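Local coordinates for cytosolic phospholipase A2 delta (Homo sapiens, PDB 5IZ5), which hydrolyses the sn-2 ester bond of glycerophospholipids in a calcium-dependent manner, with a preference for linoleic acid at that position, at residues E93-D98 with D105-K110; R414-R419 with V429-L434; G442-Q447 with E521-F526. The protein carries 3 engineered substitutions. One frame throughout, in Å; residues are numbered along the deposited sequence.

Contact 1. Residues E93-D98 with D105-K110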
# COMPACT_ATOMS: atom_id res chain seq x y z
N GLU B 93 -7.11 -17.08 -20.23
CA GLU B 93 -5.87 -17.83 -20.23
C GLU B 93 -6.14 -19.20 -20.82
O GLU B 93 -7.02 -19.92 -20.36
CB GLU B 93 -5.31 -17.98 -18.82
CG GLU B 93 -3.93 -18.60 -18.77
CD GLU B 93 -3.49 -18.97 -17.37
OE1 GLU B 93 -2.96 -20.09 -17.20
OE2 GLU B 93 -3.68 -18.15 -16.45
N LEU B 94 -5.39 -19.55 -21.86
CA LEU B 94 -5.46 -20.88 -22.46
C LEU B 94 -4.09 -21.54 -22.29
O LEU B 94 -3.10 -21.09 -22.87
CB LEU B 94 -5.84 -20.80 -23.93
CG LEU B 94 -7.13 -20.02 -24.24
CD1 LEU B 94 -6.83 -18.55 -24.49
CD2 LEU B 94 -7.84 -20.60 -25.44
N SER B 95 -4.05 -22.60 -21.48
CA SER B 95 -2.81 -23.30 -21.18
C SER B 95 -2.93 -24.78 -21.55
O SER B 95 -3.95 -25.41 -21.26
CB SER B 95 -2.49 -23.19 -19.69
OG SER B 95 -2.29 -21.84 -19.31
N ILE B 96 -1.90 -25.31 -22.21
CA ILE B 96 -1.83 -26.74 -22.49
C ILE B 96 -0.82 -27.36 -21.54
O ILE B 96 0.31 -26.89 -21.43
CB ILE B 96 -1.41 -27.05 -23.94
CG1 ILE B 96 -2.29 -26.26 -24.92
CG2 ILE B 96 -1.51 -28.55 -24.21
CD1 ILE B 96 -1.89 -26.41 -26.37
N TYR B 97 -1.25 -28.41 -20.84
CA TYR B 97 -0.39 -29.13 -19.91
C TYR B 97 -0.16 -30.55 -20.41
O TYR B 97 -0.97 -31.09 -21.18
CB TYR B 97 -1.02 -29.15 -18.52
CG TYR B 97 -0.91 -27.85 -17.76
CD1 TYR B 97 0.18 -27.60 -16.94
CD2 TYR B 97 -1.91 -26.89 -17.85
CE1 TYR B 97 0.28 -26.41 -16.23
CE2 TYR B 97 -1.82 -25.69 -17.15
CZ TYR B 97 -0.73 -25.46 -16.34
OH TYR B 97 -0.63 -24.28 -15.65
N ASP B 98 0.94 -31.15 -19.97
CA ASP B 98 1.29 -32.53 -20.31
C ASP B 98 1.01 -33.40 -19.09
O ASP B 98 1.66 -33.24 -18.06
CB ASP B 98 2.77 -32.60 -20.70
CG ASP B 98 3.22 -34.00 -21.13
OD1 ASP B 98 2.39 -34.94 -21.19
OD2 ASP B 98 4.42 -34.17 -21.41
N ASP B 105 2.16 -31.73 -13.52
CA ASP B 105 2.14 -31.66 -14.98
C ASP B 105 2.89 -30.44 -15.49
O ASP B 105 2.72 -29.34 -14.98
CB ASP B 105 0.69 -31.64 -15.47
CG ASP B 105 -0.04 -32.92 -15.14
OD1 ASP B 105 -1.27 -32.97 -15.33
OD2 ASP B 105 0.61 -33.89 -14.69
N ASP B 106 3.73 -30.65 -16.50
CA ASP B 106 4.47 -29.56 -17.13
C ASP B 106 3.58 -28.83 -18.13
O ASP B 106 2.77 -29.45 -18.83
CB ASP B 106 5.72 -30.07 -17.85
CG ASP B 106 6.84 -30.44 -16.89
OD1 ASP B 106 7.81 -31.06 -17.36
OD2 ASP B 106 6.75 -30.12 -15.69
N ILE B 107 3.75 -27.52 -18.17
CA ILE B 107 3.05 -26.68 -19.14
C ILE B 107 3.84 -26.69 -20.45
O ILE B 107 5.06 -26.50 -20.44
CB ILE B 107 2.86 -25.24 -18.60
CG1 ILE B 107 1.81 -24.50 -19.42
CG2 ILE B 107 4.17 -24.47 -18.55
CD1 ILE B 107 1.25 -23.29 -18.71
N CYS B 108 3.17 -26.94 -21.56
CA CYS B 108 3.82 -26.88 -22.87
C CYS B 108 3.33 -25.74 -23.75
O CYS B 108 3.88 -25.52 -24.83
CB CYS B 108 3.70 -28.22 -23.62
SG CYS B 108 2.11 -29.07 -23.50
N PHE B 109 2.32 -25.00 -23.29
CA PHE B 109 1.75 -23.91 -24.07
C PHE B 109 0.91 -23.00 -23.18
O PHE B 109 0.16 -23.48 -22.33
CB PHE B 109 0.88 -24.46 -25.21
CG PHE B 109 0.48 -23.44 -26.23
CD1 PHE B 109 1.24 -23.25 -27.38
CD2 PHE B 109 -0.66 -22.67 -26.05
CE1 PHE B 109 0.87 -22.32 -28.33
CE2 PHE B 109 -1.04 -21.73 -27.00
CZ PHE B 109 -0.27 -21.55 -28.14
N LYS B 110 1.03 -21.69 -23.39
CA LYS B 110 0.27 -20.70 -22.64
C LYS B 110 0.09 -19.44 -23.47
O LYS B 110 1.07 -18.90 -24.00
CB LYS B 110 0.96 -20.35 -21.32
CG LYS B 110 0.27 -19.25 -20.52
CD LYS B 110 0.59 -19.33 -19.04
CE LYS B 110 0.32 -18.01 -18.33
NZ LYS B 110 0.27 -18.16 -16.85

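Contact 2. Residues R414-R419 with V429-L434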
# COMPACT_ATOMS: atom_id res chain seq x y z
N ARG B 414 6.14 -13.19 23.88
CA ARG B 414 4.79 -13.48 24.31
C ARG B 414 3.81 -12.85 23.35
O ARG B 414 2.88 -13.52 22.90
CB ARG B 414 4.55 -12.97 25.73
CG ARG B 414 4.98 -13.92 26.81
CD ARG B 414 4.44 -13.51 28.16
NE ARG B 414 4.74 -12.11 28.47
CZ ARG B 414 5.77 -11.69 29.20
NH1 ARG B 414 6.64 -12.54 29.73
NH2 ARG B 414 5.94 -10.39 29.40
N GLU B 415 4.03 -11.59 22.99
CA GLU B 415 3.14 -10.91 22.06
C GLU B 415 3.14 -11.58 20.69
O GLU B 415 2.08 -11.77 20.09
CB GLU B 415 3.46 -9.42 21.94
CG GLU B 415 2.61 -8.73 20.87
CD GLU B 415 2.43 -7.23 21.07
OE1 GLU B 415 1.65 -6.63 20.30
OE2 GLU B 415 3.07 -6.64 21.97
N LEU B 416 4.32 -11.93 20.18
CA LEU B 416 4.40 -12.57 18.87
C LEU B 416 3.77 -13.96 18.87
O LEU B 416 3.18 -14.38 17.87
CB LEU B 416 5.86 -12.62 18.37
CG LEU B 416 6.52 -11.28 18.05
CD1 LEU B 416 8.02 -11.45 17.84
CD2 LEU B 416 5.90 -10.60 16.84
N GLU B 417 3.87 -14.68 19.99
CA GLU B 417 3.20 -15.98 20.14
C GLU B 417 1.68 -15.83 20.09
O GLU B 417 1.01 -16.61 19.42
CB GLU B 417 3.60 -16.65 21.45
CG GLU B 417 5.03 -17.17 21.45
CD GLU B 417 5.18 -18.57 20.87
OE1 GLU B 417 4.17 -19.24 20.58
OE2 GLU B 417 6.33 -19.01 20.73
N LEU B 418 1.14 -14.83 20.79
CA LEU B 418 -0.30 -14.59 20.77
C LEU B 418 -0.76 -14.24 19.37
O LEU B 418 -1.69 -14.84 18.86
CB LEU B 418 -0.73 -13.53 21.79
CG LEU B 418 -2.17 -12.99 21.69
CD1 LEU B 418 -3.17 -14.06 22.11
CD2 LEU B 418 -2.35 -11.74 22.54
N ARG B 419 -0.06 -13.29 18.74
CA ARG B 419 -0.38 -12.87 17.38
C ARG B 419 -0.45 -14.05 16.42
O ARG B 419 -1.37 -14.13 15.60
CB ARG B 419 0.64 -11.86 16.86
CG ARG B 419 0.51 -10.49 17.51
CD ARG B 419 1.58 -9.52 17.03
NE ARG B 419 1.43 -9.21 15.62
CZ ARG B 419 0.52 -8.38 15.11
NH1 ARG B 419 -0.33 -7.74 15.90
NH2 ARG B 419 0.47 -8.18 13.80
N VAL B 429 8.96 -7.14 10.08
CA VAL B 429 8.20 -5.93 10.36
C VAL B 429 7.54 -6.00 11.73
O VAL B 429 7.50 -5.01 12.44
CB VAL B 429 7.13 -5.67 9.28
CG1 VAL B 429 6.10 -4.65 9.75
CG2 VAL B 429 7.81 -5.20 8.00
N ASP B 430 7.05 -7.18 12.10
CA ASP B 430 6.41 -7.34 13.39
C ASP B 430 7.40 -7.17 14.53
O ASP B 430 7.07 -6.53 15.52
CB ASP B 430 5.70 -8.69 13.48
CG ASP B 430 4.61 -8.83 12.45
OD1 ASP B 430 3.57 -8.16 12.59
OD2 ASP B 430 4.79 -9.60 11.49
N LEU B 431 8.61 -7.71 14.38
CA LEU B 431 9.60 -7.55 15.45
C LEU B 431 10.08 -6.11 15.49
O LEU B 431 10.27 -5.55 16.56
CB LEU B 431 10.80 -8.48 15.25
CG LEU B 431 11.87 -8.38 16.34
CD1 LEU B 431 11.31 -8.69 17.72
CD2 LEU B 431 13.03 -9.30 16.02
N TRP B 432 10.30 -5.53 14.32
CA TRP B 432 10.75 -4.15 14.22
C TRP B 432 9.74 -3.21 14.87
O TRP B 432 10.12 -2.26 15.56
CB TRP B 432 11.01 -3.79 12.77
CG TRP B 432 11.25 -2.34 12.51
CD1 TRP B 432 10.60 -1.57 11.61
CD2 TRP B 432 12.21 -1.49 13.15
NE1 TRP B 432 11.09 -0.29 11.64
CE2 TRP B 432 12.08 -0.21 12.58
CE3 TRP B 432 13.17 -1.68 14.16
CZ2 TRP B 432 12.87 0.87 12.97
CZ3 TRP B 432 13.96 -0.60 14.55
CH2 TRP B 432 13.80 0.66 13.96
N ALA B 433 8.45 -3.51 14.71
CA ALA B 433 7.39 -2.74 15.35
C ALA B 433 7.57 -2.68 16.86
O ALA B 433 7.49 -1.60 17.45
CB ALA B 433 6.03 -3.31 15.01
N LEU B 434 7.84 -3.83 17.47
CA LEU B 434 7.93 -3.91 18.93
C LEU B 434 9.21 -3.26 19.45
O LEU B 434 9.21 -2.58 20.47
CB LEU B 434 7.85 -5.36 19.40
CG LEU B 434 6.60 -6.15 18.99
CD1 LEU B 434 6.72 -7.60 19.42
CD2 LEU B 434 5.35 -5.52 19.59
O HOH W 1 1.77 -9.58 11.12

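Contact 3. Residues G442-Q447 with E521-F526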
# COMPACT_ATOMS: atom_id res chain seq x y z
N GLY B 442 9.65 3.15 25.30
CA GLY B 442 9.93 2.29 26.45
C GLY B 442 8.73 1.55 27.04
O GLY B 442 8.84 0.95 28.11
N GLN B 443 7.60 1.58 26.35
CA GLN B 443 6.41 0.84 26.75
C GLN B 443 5.47 0.64 25.56
O GLN B 443 5.64 1.26 24.51
CB GLN B 443 5.65 1.59 27.85
CG GLN B 443 5.19 2.99 27.43
CD GLN B 443 4.35 3.68 28.49
OE1 GLN B 443 3.88 3.05 29.44
NE2 GLN B 443 4.15 4.97 28.33
N VAL B 444 4.46 -0.20 25.77
CA VAL B 444 3.37 -0.35 24.82
C VAL B 444 2.65 0.99 24.70
O VAL B 444 2.25 1.58 25.71
CB VAL B 444 2.38 -1.45 25.28
CG1 VAL B 444 1.10 -1.43 24.45
CG2 VAL B 444 3.04 -2.82 25.19
N MET B 445 2.49 1.47 23.47
CA MET B 445 1.89 2.77 23.20
C MET B 445 0.57 2.54 22.48
O MET B 445 0.53 2.38 21.26
CB MET B 445 2.84 3.61 22.35
CG MET B 445 2.48 5.08 22.24
SD MET B 445 2.15 5.89 23.82
CE MET B 445 3.57 5.39 24.79
N ASP B 446 -0.52 2.52 23.25
CA ASP B 446 -1.81 2.09 22.73
C ASP B 446 -2.55 3.22 22.02
O ASP B 446 -3.61 3.67 22.46
CB ASP B 446 -2.66 1.49 23.86
CG ASP B 446 -3.77 0.58 23.34
OD1 ASP B 446 -3.98 0.50 22.11
OD2 ASP B 446 -4.43 -0.07 24.19
N GLN B 447 -1.98 3.69 20.91
CA GLN B 447 -2.60 4.70 20.07
C GLN B 447 -2.71 4.12 18.67
O GLN B 447 -1.88 3.30 18.27
CB GLN B 447 -1.75 5.98 20.05
CG GLN B 447 -1.76 6.73 21.37
CD GLN B 447 -0.74 7.86 21.42
OE1 GLN B 447 0.12 8.00 20.55
NE2 GLN B 447 -0.84 8.69 22.46
N GLU B 521 -7.84 -3.12 14.47
CA GLU B 521 -6.85 -2.14 14.03
C GLU B 521 -5.62 -2.26 14.91
O GLU B 521 -5.73 -2.31 16.12
CB GLU B 521 -7.40 -0.71 14.11
CG GLU B 521 -6.45 0.35 13.57
CD GLU B 521 -6.98 1.77 13.68
OE1 GLU B 521 -8.07 1.96 14.25
OE2 GLU B 521 -6.30 2.70 13.20
N PRO B 522 -4.43 -2.32 14.30
CA PRO B 522 -3.25 -2.46 15.13
C PRO B 522 -2.81 -1.16 15.81
O PRO B 522 -3.22 -0.08 15.41
CB PRO B 522 -2.17 -2.91 14.15
CG PRO B 522 -2.60 -2.33 12.85
CD PRO B 522 -4.10 -2.39 12.86
N ARG B 523 -2.00 -1.33 16.83
CA ARG B 523 -1.25 -0.27 17.48
C ARG B 523 -0.41 0.46 16.42
O ARG B 523 0.05 -0.16 15.46
CB ARG B 523 -0.33 -0.93 18.51
CG ARG B 523 -0.20 -0.20 19.81
CD ARG B 523 0.08 -1.14 20.97
NE ARG B 523 1.40 -1.80 20.91
CZ ARG B 523 1.61 -3.12 20.84
NH1 ARG B 523 0.60 -3.99 20.77
NH2 ARG B 523 2.85 -3.58 20.82
N ILE B 524 -0.20 1.77 16.59
CA ILE B 524 0.46 2.57 15.56
C ILE B 524 1.91 2.16 15.26
O ILE B 524 2.38 2.34 14.14
CB ILE B 524 0.38 4.10 15.82
CG1 ILE B 524 0.83 4.86 14.56
CG2 ILE B 524 1.22 4.50 17.03
CD1 ILE B 524 -0.15 5.88 14.05
N CYS B 525 2.60 1.57 16.24
CA CYS B 525 3.96 1.08 16.01
C CYS B 525 4.04 0.08 14.85
O CYS B 525 5.07 -0.02 14.20
CB CYS B 525 4.56 0.45 17.27
SG CYS B 525 3.70 -1.00 17.93
N PHE B 526 2.95 -0.64 14.58
CA PHE B 526 2.91 -1.59 13.46
C PHE B 526 2.85 -0.88 12.12
O PHE B 526 3.38 -1.39 11.15
CB PHE B 526 1.76 -2.60 13.62
CG PHE B 526 1.98 -3.55 14.75
CD1 PHE B 526 2.73 -4.71 14.57
CD2 PHE B 526 1.48 -3.27 16.01
CE1 PHE B 526 2.97 -5.57 15.63
CE2 PHE B 526 1.71 -4.13 17.07
CZ PHE B 526 2.45 -5.27 16.88
O HOH W 2 2.46 1.86 19.20

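Contact 1. Residues E93-D98 with D105-K110
Two first torsions settle how Ile107 meets Tyr97: chi1 of -76° sets the Tyr97 ring beside its own backbone N, and chi1 of -164° carries CG1 of Ile107 away from its own N and over that ring. CG1 lies 4.2 Å from the centroid of the Tyr97 ring, shifted toward the rim of the face, in a CH-pi contact; CD1 runs on toward the phenol end, close to CZ and OH. The carbonyl O of Asp105 comes to the edge of the same ring, near its plane.

The two strands form an antiparallel hairpin interrupted by a classic beta bulge. Two residues, Cys108 and Phe109, stand across from the single Ile96, and O of Ile96 accepts from N of Cys108 at 2.9 Å and only weakly from N of Phe109 at 3.3 Å. In return, N of Ile96 donates to O of Phe109 at 2.8 Å. Beyond the bulge, N of Asp98 reaches O of Asp106 at 2.7 Å.

On the face opposite Tyr97, CD1 of Ile96 packs on CB of Phe109 at 3.6 Å, and its CG2 touches SG of Cys108. Leu138 of strand 137-146 covers both Ile96 and Phe109. At the far end of the hairpin, OG of Ser95 donates to the anti lone pair of Glu93 OE1, which also makes a long salt bridge of 3.8 Å to NZ of Lys110.

Asp98 and Asp106 are predicted calcium ligands of this C2 domain. OD1 of Asp98 is held by N of Asp48, while Asp105 is tied to Tyr50 and to N of Asp100. The carboxylates of Asp98 and Asp106, with Asp48 close by, would probably repel one another without metal, consistent with a site that calcium neutralises.

Contact 2. Residues R414-R419 with V429-L434
Leu416 and Leu434 lie alongside each other between the helices, running in opposite senses, with CG of Leu416 3.9 Å from CD1 of Leu434. Both side chains set CG beside their own backbone N and are extended at chi2, which carries the branched ends into the gap. CD2 of Leu416 also rests on CB of Asp430. Leu434 turns its other methyl, CD2, to the carboxylate of Glu415, 3.5 Å from OE2; the extended Glu415 chain passes it on the way to Arg523.

Arg419 bends at chi3 (65°), and its NH2 meets OD1 of Asp430 at 3.3 Å, a salt bridge whose hydrogen bond is weak, the guanidinium and carboxylate planes being 39° apart. Water 1 lies in plane at the guanidinium edge, accepts from NH2 and lies 2.7 Å from OD1 of Asp430, to which it can donate. Gln604 also donates to OD1, and N of Thr427 holds OD2, so the buried carboxylate is gripped from several quarters.

Phe593 closes over Leu416 and Leu431. With segment axes 11.1 Å apart and inclined at 139°, helices 406-422 and 428-441 pack as a widely spaced, roughly antiparallel helical hairpin within the catalytic domain.

Contact 3. Residues G442-Q447 with E521-F526
Arg523 lies across the loop after helix 428-441, in the patatin-related catalytic domain, and meets it just ahead of the helix that begins near Ile524. CG1 of Val444 comes over one face of its guanidinium, 3.6 Å from NE, the two side chains crossing at about a right angle. Nearer the backbone, CG of Arg523 presses on O of Met445 at 3.0 Å, a tight approach, and that same carbonyl lies at the edge of the guanidinium, near its plane. The bend at chi3 (67°) swings NE out of line with CB and CG, so that the group reaches Val444 while its aliphatic part stays against Met445.

The loop is also joined to the helix start through backbone. O of Gln447 takes the N-H of Ile524 at 2.8 Å, with the donor nearly in line with the C=O bond. CB and CG2 of Ile524 close over the same oxygen. Asp446, between the two carbonyls that do this work, is the centre of an inverse gamma turn, which brings N of Gln447 back to O of Met445 in a weak bond of 2.9 Å.

Farther out, salt bridges fix the arginine: NE goes to OE2 of Glu437 and NH1 to OE1 of Glu415 at 2.9 Å, tying it to helices 428-441 and 406-422. The same Glu437 oxygen accepts from N of Met445, so one carboxylate positions both the loop and the arginine that packs on it. Within 521-526, CE2 of Phe526 lies over a face of the Arg523 guanidinium. Water 2 completes the join, donating to O of Met445 at 2.9 Å and accepting from N of Cys525 at 3.0 Å.

Contact 1 stands apart, in the C2 domain, its centre about 42 Å from that of contact 2 and about 48 Å from that of contact 3. Contacts 2 and 3 are neighbours in the catalytic domain, with centres about 11 Å apart; contact 2 uses helix 428-441 and contact 3 the loop that follows it. The Glu415-Arg523 salt bridge joins them directly, and Ala433 packs against Phe526. Contact 2 is buried and mostly leucine packing around one charged pair; contact 3 lies at the surface and relies on one arginine, backbone carbonyls and a water. Contact 1, partly buried, is a strand ladder ending in acidic residues.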